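Local coordinates for SusD superfamily protein (Bacteroides fragilis, PDB 3L22) that probably binds glycans at the outer membrane as a SusD-family, TPR-clan helical protein, and carries zinc ions on its surface in the crystal, at residues 188-193 with 245-250; 230-235 with 325-330. All blocks are in the same frame, centred on the assembly; numbering follows the deposited sequence.

Contact 1. Residues 188-193 with 245-250. With ZN (zinc ion), chain E.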
ATOM      1  N   GLU A 188      14.795 -14.517  -0.353  1.00 13.29           N
ATOM      2  CA  GLU A 188      15.286 -14.587   1.020  1.00 13.56           C
ATOM      3  C   GLU A 188      14.194 -14.100   1.995  1.00 13.54           C
ATOM      4  O   GLU A 188      13.456 -13.214   1.670  1.00 15.33           O
ATOM      5  CB  GLU A 188      16.525 -13.706   1.197  1.00 13.41           C
ATOM      6  CG  GLU A 188      17.737 -14.193   0.450  1.00 14.44           C
ATOM      7  CD  GLU A 188      18.872 -13.198   0.489  1.00 12.55           C
ATOM      8  OE1 GLU A 188      19.016 -12.427   1.463  1.00 14.82           O
ATOM      9  OE2 GLU A 188      19.677 -13.222  -0.447  1.00 14.63           O
ATOM     10  N   VAL A 189      14.112 -14.726   3.155  1.00 12.68           N
ATOM     11  CA  VAL A 189      13.184 -14.415   4.215  1.00 11.56           C
ATOM     12  C   VAL A 189      14.036 -13.930   5.374  1.00 11.46           C
ATOM     13  O   VAL A 189      15.086 -14.470   5.606  1.00 10.94           O
ATOM     14  CB  VAL A 189      12.408 -15.669   4.678  1.00 11.92           C
ATOM     15  CG1 VAL A 189      11.624 -15.392   6.002  1.00 10.33           C
ATOM     16  CG2 VAL A 189      11.460 -16.161   3.558  1.00 10.00           C
ATOM     17  N   ASN A 190      13.586 -12.896   6.085  1.00 11.94           N
ATOM     18  CA  ASN A 190      14.269 -12.392   7.282  1.00 11.92           C
ATOM     19  C   ASN A 190      15.744 -11.954   7.075  1.00 11.73           C
ATOM     20  O   ASN A 190      16.615 -12.247   7.903  1.00 11.65           O
ATOM     21  CB  ASN A 190      14.194 -13.460   8.384  1.00 12.71           C
ATOM     22  CG  ASN A 190      14.392 -12.877   9.784  1.00 12.54           C
ATOM     23  OD1 ASN A 190      14.065 -11.727  10.023  1.00 12.39           O
ATOM     24  ND2 ASN A 190      14.968 -13.661  10.684  1.00 11.40           N
ATOM     25  N   THR A 191      16.032 -11.292   5.963  1.00 12.22           N
ATOM     26  CA  THR A 191      17.313 -10.594   5.781  1.00 11.55           C
ATOM     27  C   THR A 191      16.991  -9.178   5.307  1.00 11.89           C
ATOM     28  O   THR A 191      15.936  -8.951   4.707  1.00 11.24           O
ATOM     29  CB  THR A 191      18.198 -11.286   4.742  1.00 12.39           C
ATOM     30  OG1 THR A 191      17.580 -11.183   3.439  1.00 11.30           O
ATOM     31  CG2 THR A 191      18.417 -12.789   5.110  1.00 11.95           C
ATOM     32  N   TYR A 192      17.879  -8.219   5.591  1.00 11.88           N
ATOM     33  CA  TYR A 192      17.722  -6.835   5.092  1.00 10.88           C
ATOM     34  C   TYR A 192      17.416  -6.812   3.596  1.00 10.69           C
ATOM     35  O   TYR A 192      16.475  -6.162   3.142  1.00 12.17           O
ATOM     36  CB  TYR A 192      19.000  -6.055   5.370  1.00 10.83           C
ATOM     37  CG  TYR A 192      19.002  -4.666   4.771  1.00 12.44           C
ATOM     38  CD1 TYR A 192      18.422  -3.614   5.435  1.00 11.05           C
ATOM     39  CD2 TYR A 192      19.603  -4.416   3.539  1.00 13.21           C
ATOM     40  CE1 TYR A 192      18.420  -2.349   4.896  1.00 13.22           C
ATOM     41  CE2 TYR A 192      19.604  -3.164   2.978  1.00 11.70           C
ATOM     42  CZ  TYR A 192      19.006  -2.139   3.658  1.00 13.74           C
ATOM     43  OH  TYR A 192      19.018  -0.891   3.144  1.00 15.62           O
ATOM     44  N   THR A 193      18.216  -7.526   2.812  1.00 11.63           N
ATOM     45  CA  THR A 193      18.063  -7.513   1.355  1.00 10.90           C
ATOM     46  C   THR A 193      16.765  -8.175   0.899  1.00 11.75           C
ATOM     47  O   THR A 193      16.122  -7.707  -0.073  1.00 11.52           O
ATOM     48  CB  THR A 193      19.259  -8.149   0.686  1.00 12.47           C
ATOM     49  OG1 THR A 193      20.444  -7.486   1.158  1.00 13.59           O
ATOM     50  CG2 THR A 193      19.185  -7.972  -0.819  1.00 12.21           C
ATOM     51  N   PHE A 245      12.233  -5.469  10.994  1.00 12.66           N
ATOM     52  CA  PHE A 245      11.638  -6.537  10.197  1.00 12.20           C
ATOM     53  C   PHE A 245      11.717  -7.819  11.008  1.00 12.80           C
ATOM     54  O   PHE A 245      12.500  -7.914  11.944  1.00 12.66           O
ATOM     55  CB  PHE A 245      12.344  -6.712   8.827  1.00 12.48           C
ATOM     56  CG  PHE A 245      13.816  -7.069   8.906  1.00 10.95           C
ATOM     57  CD1 PHE A 245      14.784  -6.078   9.019  1.00 12.22           C
ATOM     58  CD2 PHE A 245      14.228  -8.394   8.866  1.00 12.40           C
ATOM     59  CE1 PHE A 245      16.125  -6.396   9.089  1.00 10.16           C
ATOM     60  CE2 PHE A 245      15.569  -8.727   8.907  1.00  9.21           C
ATOM     61  CZ  PHE A 245      16.518  -7.739   9.055  1.00 10.60           C
ATOM     62  N   SER A 246      10.913  -8.794  10.616  1.00 12.34           N
ATOM     63  CA  SER A 246      10.820 -10.056  11.289  1.00 13.07           C
ATOM     64  C   SER A 246      10.634 -11.130  10.218  1.00 13.67           C
ATOM     65  O   SER A 246      10.606 -10.828   9.017  1.00 13.13           O
ATOM     66  CB  SER A 246       9.614 -10.068  12.232  1.00 13.53           C
ATOM     67  OG  SER A 246       8.375 -10.136  11.499  1.00 12.41           O
ATOM     68  N   GLN A 247      10.436 -12.370  10.652  1.00 14.39           N
ATOM     69  CA  GLN A 247      10.038 -13.453   9.754  1.00 15.44           C
ATOM     70  C   GLN A 247       8.648 -13.283   9.100  1.00 15.20           C
ATOM     71  O   GLN A 247       8.289 -14.096   8.239  1.00 13.78           O
ATOM     72  CB  GLN A 247      10.073 -14.782  10.492  1.00 16.90           C
ATOM     73  CG  GLN A 247      11.550 -15.169  10.746  1.00 24.45           C
ATOM     74  CD  GLN A 247      11.708 -16.445  11.475  1.00 31.14           C
ATOM     75  OE1 GLN A 247      10.736 -16.988  11.997  1.00 38.94           O
ATOM     76  NE2 GLN A 247      12.933 -16.933  11.552  1.00 31.19           N
ATOM     77  N   GLU A 248       7.883 -12.277   9.527  1.00 13.91           N
ATOM     78  CA  GLU A 248       6.618 -11.906   8.881  1.00 13.50           C
ATOM     79  C   GLU A 248       6.781 -10.940   7.698  1.00 13.38           C
ATOM     80  O   GLU A 248       5.872 -10.822   6.866  1.00 12.83           O
ATOM     81  CB  GLU A 248       5.676 -11.297   9.915  1.00 14.01           C
ATOM     82  CG  GLU A 248       4.240 -11.313   9.512  1.00 14.09           C
ATOM     83  CD  GLU A 248       3.298 -10.569  10.452  1.00 16.28           C
ATOM     84  OE1 GLU A 248       3.642 -10.388  11.643  1.00 14.69           O
ATOM     85  OE2 GLU A 248       2.183 -10.190   9.973  1.00 14.57           O
ATOM     86  N   SER A 249       7.935 -10.276   7.605  1.00 12.22           N
ATOM     87  CA  SER A 249       8.100  -9.131   6.723  1.00 12.11           C
ATOM     88  C   SER A 249       8.421  -9.575   5.319  1.00 11.79           C
ATOM     89  O   SER A 249       9.413 -10.259   5.099  1.00 12.41           O
ATOM     90  CB  SER A 249       9.242  -8.245   7.247  1.00 12.72           C
ATOM     91  OG  SER A 249       9.008  -7.871   8.585  1.00 10.64           O
ATOM     92  N   ILE A 250       7.585  -9.193   4.364  1.00 12.01           N
ATOM     93  CA  ILE A 250       7.817  -9.547   2.973  1.00 12.03           C
ATOM     94  C   ILE A 250       8.526  -8.408   2.279  1.00 11.92           C
ATOM     95  O   ILE A 250       9.591  -8.599   1.680  1.00 12.61           O
ATOM     96  CB  ILE A 250       6.504  -9.932   2.248  1.00 12.07           C
ATOM     97  CG1 ILE A 250       5.854 -11.151   2.936  1.00 12.45           C
ATOM     98  CG2 ILE A 250       6.818 -10.197   0.759  1.00 10.64           C
ATOM     99  CD1 ILE A 250       4.378 -11.386   2.635  1.00 11.10           C
TER
HETATM  100 ZN    ZN E   4      19.283 -14.237  -2.220  1.00 22.57          ZN
HETATM  101  O   HOH W   1      11.094 -11.727   6.532  1.00 10.05           O
HETATM  102  O   HOH W   2      14.631 -10.122  12.057  1.00 15.13           O
HETATM  103  O   HOH W   3      15.151 -16.614   9.811  1.00 21.22           O
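At the N-terminal end of helix 192-196, the loop residue N190 lies against F245 and against Q247 of the type I turn S246-S249, and three waters supply the hydrogen bonds that cross between them. N190 OD1 reaches the edge of the F245 ring, 3.5 Å from CD2, with the amide plane turned 69° from the ring. Its ND2 rests on the aliphatic part of Q247, 3.7 Å from CG, and the two amide planes stand nearly perpendicular. F245 CG sits between its backbone N and carbonyl carbon (chi1 61°), which carries the ring across to the helix start, where CZ is 3.8 Å from Y192 N. The turn itself is doubly braced: S246 OG accepts from E248 N, an ST turn, and S249 OG receives S246 N. One water accepts from N190 N and donates to S246 O and S249 O. A second donates to N190 OD1 (2.7 Å) and F245 O, and a third accepts from N190 ND2 and Q247 NE2. T191 is the N-cap, its OG1 taking G194 N while donating to the anti lone pair of E188 OE1 (2.7 Å); the other oxygen, OE2, binds zinc at 2.1 Å alongside D186.

Contact 2. Residues 230-235 with 325-330. With ZN (zinc ion), chain D; EDO (1,2-ethanediol), chain B; EDO (1,2-ethanediol), chain C.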
ATOM      1  N   TYR A 230       7.413 -17.634   5.205  1.00 14.75           N
ATOM      2  CA  TYR A 230       7.170 -16.616   6.236  1.00 15.25           C
ATOM      3  C   TYR A 230       6.345 -17.199   7.379  1.00 16.30           C
ATOM      4  O   TYR A 230       5.811 -18.305   7.272  1.00 16.43           O
ATOM      5  CB  TYR A 230       6.476 -15.377   5.659  1.00 14.49           C
ATOM      6  CG  TYR A 230       7.262 -14.728   4.555  1.00 13.31           C
ATOM      7  CD1 TYR A 230       8.220 -13.744   4.821  1.00 12.39           C
ATOM      8  CD2 TYR A 230       7.094 -15.130   3.229  1.00 12.77           C
ATOM      9  CE1 TYR A 230       8.939 -13.149   3.797  1.00 10.68           C
ATOM     10  CE2 TYR A 230       7.825 -14.522   2.188  1.00 10.99           C
ATOM     11  CZ  TYR A 230       8.728 -13.549   2.478  1.00 11.96           C
ATOM     12  OH  TYR A 230       9.462 -12.986   1.465  1.00 14.54           O
ATOM     13  N   SER A 231       6.248 -16.473   8.484  1.00 16.74           N
ATOM     14  CA  SER A 231       5.416 -16.912   9.589  1.00 17.36           C
ATOM     15  C   SER A 231       4.874 -15.714  10.346  1.00 16.80           C
ATOM     16  O   SER A 231       5.166 -14.578   9.981  1.00 16.75           O
ATOM     17  CB  SER A 231       6.244 -17.840  10.486  1.00 19.13           C
ATOM     18  OG  SER A 231       7.392 -17.162  10.937  1.00 19.66           O
ATOM     19  N   LEU A 232       4.003 -15.988  11.319  1.00 15.89           N
ATOM     20  CA  LEU A 232       3.415 -14.995  12.163  1.00 15.75           C
ATOM     21  C   LEU A 232       4.058 -15.139  13.518  1.00 15.37           C
ATOM     22  O   LEU A 232       3.699 -16.036  14.277  1.00 15.16           O
ATOM     23  CB  LEU A 232       1.902 -15.213  12.315  1.00 16.19           C
ATOM     24  CG  LEU A 232       1.009 -15.151  11.073  1.00 18.50           C
ATOM     25  CD1 LEU A 232      -0.452 -15.410  11.466  1.00 15.99           C
ATOM     26  CD2 LEU A 232       1.189 -13.808  10.349  1.00 13.45           C
ATOM     27  N   PRO A 233       5.029 -14.270  13.839  1.00 15.25           N
ATOM     28  CA  PRO A 233       5.564 -14.295  15.212  1.00 15.27           C
ATOM     29  C   PRO A 233       4.470 -13.990  16.259  1.00 15.46           C
ATOM     30  O   PRO A 233       3.513 -13.283  15.969  1.00 15.16           O
ATOM     31  CB  PRO A 233       6.602 -13.180  15.189  1.00 15.71           C
ATOM     32  CG  PRO A 233       6.958 -13.010  13.720  1.00 15.03           C
ATOM     33  CD  PRO A 233       5.720 -13.293  12.989  1.00 14.10           C
ATOM     34  N   GLU A 234       4.620 -14.512  17.462  1.00 15.13           N
ATOM     35  CA  GLU A 234       3.656 -14.246  18.534  1.00 16.27           C
ATOM     36  C   GLU A 234       3.643 -12.784  19.042  1.00 15.85           C
ATOM     37  O   GLU A 234       2.663 -12.329  19.641  1.00 16.81           O
ATOM     38  CB  GLU A 234       3.916 -15.188  19.715  1.00 15.82           C
ATOM     39  CG  GLU A 234       3.628 -16.646  19.383  1.00 20.12           C
ATOM     40  CD  GLU A 234       2.123 -16.952  19.151  1.00 22.76           C
ATOM     41  OE1 GLU A 234       1.198 -16.130  19.387  1.00 23.06           O
ATOM     42  OE2 GLU A 234       1.877 -18.068  18.722  1.00 29.30           O
ATOM     43  N   ASP A 235       4.739 -12.078  18.843  1.00 16.14           N
ATOM     44  CA  ASP A 235       4.879 -10.696  19.304  1.00 16.24           C
ATOM     45  C   ASP A 235       4.522  -9.779  18.128  1.00 15.54           C
ATOM     46  O   ASP A 235       5.282  -9.678  17.159  1.00 16.74           O
ATOM     47  CB  ASP A 235       6.322 -10.481  19.776  1.00 16.05           C
ATOM     48  CG  ASP A 235       6.604  -9.055  20.297  1.00 18.57           C
ATOM     49  OD1 ASP A 235       5.853  -8.078  20.081  1.00 16.57           O
ATOM     50  OD2 ASP A 235       7.652  -8.913  20.943  1.00 20.43           O
ATOM     51  N   PHE A 325       4.144  -5.048   2.509  1.00 11.88           N
ATOM     52  CA  PHE A 325       3.560  -6.378   2.563  1.00 11.77           C
ATOM     53  C   PHE A 325       4.141  -7.160   3.730  1.00 11.27           C
ATOM     54  O   PHE A 325       5.382  -7.265   3.873  1.00 10.46           O
ATOM     55  CB  PHE A 325       3.892  -7.186   1.293  1.00 11.02           C
ATOM     56  CG  PHE A 325       3.473  -6.538   0.004  1.00 12.77           C
ATOM     57  CD1 PHE A 325       2.193  -6.024  -0.165  1.00 15.05           C
ATOM     58  CD2 PHE A 325       4.359  -6.503  -1.075  1.00 12.18           C
ATOM     59  CE1 PHE A 325       1.816  -5.470  -1.356  1.00 14.82           C
ATOM     60  CE2 PHE A 325       3.996  -5.944  -2.259  1.00 13.33           C
ATOM     61  CZ  PHE A 325       2.719  -5.420  -2.412  1.00 13.75           C
ATOM     62  N   ARG A 326       3.266  -7.743   4.541  1.00 11.13           N
ATOM     63  CA  ARG A 326       3.674  -8.740   5.523  1.00 10.71           C
ATOM     64  C   ARG A 326       2.726  -9.921   5.511  1.00 11.24           C
ATOM     65  O   ARG A 326       1.601  -9.844   4.958  1.00 10.80           O
ATOM     66  CB  ARG A 326       3.837  -8.106   6.920  1.00 10.38           C
ATOM     67  CG  ARG A 326       2.655  -7.518   7.546  1.00 11.93           C
ATOM     68  CD  ARG A 326       3.046  -6.859   8.864  1.00 14.25           C
ATOM     69  NE  ARG A 326       1.998  -6.064   9.469  1.00 12.64           N
ATOM     70  CZ  ARG A 326       1.010  -6.519  10.263  1.00 14.93           C
ATOM     71  NH1 ARG A 326       0.873  -7.807  10.574  1.00 11.78           N
ATOM     72  NH2 ARG A 326       0.124  -5.664  10.769  1.00 13.86           N
ATOM     73  N   TYR A 327       3.172 -11.024   6.108  1.00 10.94           N
ATOM     74  CA  TYR A 327       2.481 -12.292   5.940  1.00 11.56           C
ATOM     75  C   TYR A 327       1.054 -12.361   6.502  1.00 12.40           C
ATOM     76  O   TYR A 327       0.248 -13.126   5.985  1.00 12.53           O
ATOM     77  CB  TYR A 327       3.350 -13.429   6.486  1.00 12.17           C
ATOM     78  CG  TYR A 327       2.859 -14.822   6.170  1.00 12.53           C
ATOM     79  CD1 TYR A 327       2.602 -15.229   4.864  1.00 13.27           C
ATOM     80  CD2 TYR A 327       2.701 -15.757   7.188  1.00 13.36           C
ATOM     81  CE1 TYR A 327       2.112 -16.498   4.598  1.00 12.39           C
ATOM     82  CE2 TYR A 327       2.258 -17.050   6.929  1.00 11.99           C
ATOM     83  CZ  TYR A 327       1.975 -17.409   5.641  1.00 13.62           C
ATOM     84  OH  TYR A 327       1.558 -18.682   5.421  1.00 14.05           O
ATOM     85  N   ALA A 328       0.717 -11.615   7.554  1.00 12.52           N
ATOM     86  CA  ALA A 328      -0.676 -11.575   7.981  1.00 12.24           C
ATOM     87  C   ALA A 328      -1.562 -11.089   6.837  1.00 12.90           C
ATOM     88  O   ALA A 328      -2.713 -11.525   6.731  1.00 13.69           O
ATOM     89  CB  ALA A 328      -0.887 -10.708   9.230  1.00 12.04           C
ATOM     90  N   GLU A 329      -1.058 -10.192   5.985  1.00 12.80           N
ATOM     91  CA  GLU A 329      -1.819  -9.751   4.829  1.00 14.28           C
ATOM     92  C   GLU A 329      -2.038 -10.897   3.816  1.00 13.47           C
ATOM     93  O   GLU A 329      -3.152 -11.059   3.261  1.00 13.26           O
ATOM     94  CB  GLU A 329      -1.182  -8.560   4.101  1.00 14.27           C
ATOM     95  CG  GLU A 329      -2.195  -7.871   3.172  1.00 16.46           C
ATOM     96  CD  GLU A 329      -1.545  -7.034   2.093  1.00 20.19           C
ATOM     97  OE1 GLU A 329      -0.455  -6.426   2.362  1.00 17.11           O
ATOM     98  OE2 GLU A 329      -2.117  -6.993   0.969  1.00 19.75           O
ATOM     99  N   THR A 330      -0.975 -11.655   3.556  1.00 13.80           N
ATOM    100  CA  THR A 330      -1.062 -12.818   2.669  1.00 12.78           C
ATOM    101  C   THR A 330      -2.250 -13.679   3.100  1.00 13.10           C
ATOM    102  O   THR A 330      -3.087 -14.036   2.288  1.00 12.86           O
ATOM    103  CB  THR A 330       0.196 -13.672   2.726  1.00 13.67           C
ATOM    104  OG1 THR A 330       1.369 -12.842   2.592  1.00 11.04           O
ATOM    105  CG2 THR A 330       0.157 -14.821   1.650  1.00 11.07           C
TER
HETATM  106 ZN    ZN D   3      -0.289 -18.842  18.695  1.00 49.92          ZN
HETATM  107  C1  EDO B  22      -5.142  -5.695  -0.079  1.00 47.55           C
HETATM  108  O1  EDO B  22      -4.532  -5.949   1.168  1.00 41.30           O
HETATM  109  C2  EDO B  22      -5.167  -4.202  -0.446  1.00 48.39           C
HETATM  110  O2  EDO B  22      -5.975  -4.157  -1.664  1.00 48.88           O
HETATM  111  C1  EDO C 467      -1.047 -21.545   2.425  1.00 53.60           C
HETATM  112  O1  EDO C 467      -1.008 -22.041   1.078  1.00 52.69           O
HETATM  113  C2  EDO C 467      -1.479 -20.078   2.482  1.00 53.35           C
HETATM  114  O2  EDO C 467      -0.510 -19.129   3.029  1.00 53.16           O
HETATM  115  O   HOH W   4      -1.257 -16.879  19.690  1.00 20.12           O
HETATM  116  O   HOH W   5       0.520 -20.764  17.574  1.00 35.85           O
HETATM  117  O   HOH W   6      -0.521 -17.810  16.591  1.00 28.09           O
HETATM  118  O   HOH W   7      -2.615 -19.607  18.645  1.00 44.27           O
HETATM  119  O   HOH W   8      -0.341 -19.274  21.055  1.00 38.07           O
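Y327, the first residue of helix 327-339, lays its ring against the loop 230-232, and no direct hydrogen bond joins the two segments. Y230 CB comes over one face of that ring in a CH-pi contact, 4.1 Å from the centroid and 28° off the normal. It is the methylene that does this: with Y230 CG beside its own backbone N (chi1 -59°), the phenol leads away from Y327. Y327 points toward the loop, with CG anti to the backbone N (chi1 -170°), and its ring runs alongside the loop backbone, CD2 3.8 Å from S231 CA. Farther along, Y327 OH shares a hydrogen bond of 3.2 Å with a 1,2-ethanediol, probably from the crystallisation liquor. L232 reaches over with a single methyl, CD2, which makes its contacts: 3.6 Å from A328 N, 3.9 Å from A328 CB and 4.0 Å from Y327 CD2. Beyond the touching residues, E234 binds a zinc ion through OE2 at 2.3 Å; five waters complete the shell, and OE1 forms a salt bridge with K297. The helix start is fixed by E329 N bonding to O of R326, the N-cap residue. R326 leads out of strand 322-326, which pairs antiparallel with strand 249-253, while the Y230 side chain touches A201 of helix 200-213 and both L232 and A328 pack on R358 of helix 345-359.

How the contacts relate
Contacts 1 and 2, with centres about 10 Å apart, meet at the two-stranded antiparallel sheet of 249-253 and 322-326, and their segments alternate along the chain. E248, in the turn of contact 1, is the residue that ties the two together: its OE2 forms a salt bridge with R326 NH1 at 2.8 Å and also accepts from A328 N, while E248 O is 2.8 Å from Y327 N, a probable hydrogen bond. Packing adds to this, with E248 CB 3.3 Å from S231 O. Each contact carries a zinc ligand, E188 in contact 1 and E234 in contact 2, on separate ions; the nearest side-chain atoms of Y230 and E188 are about 7 Å apart.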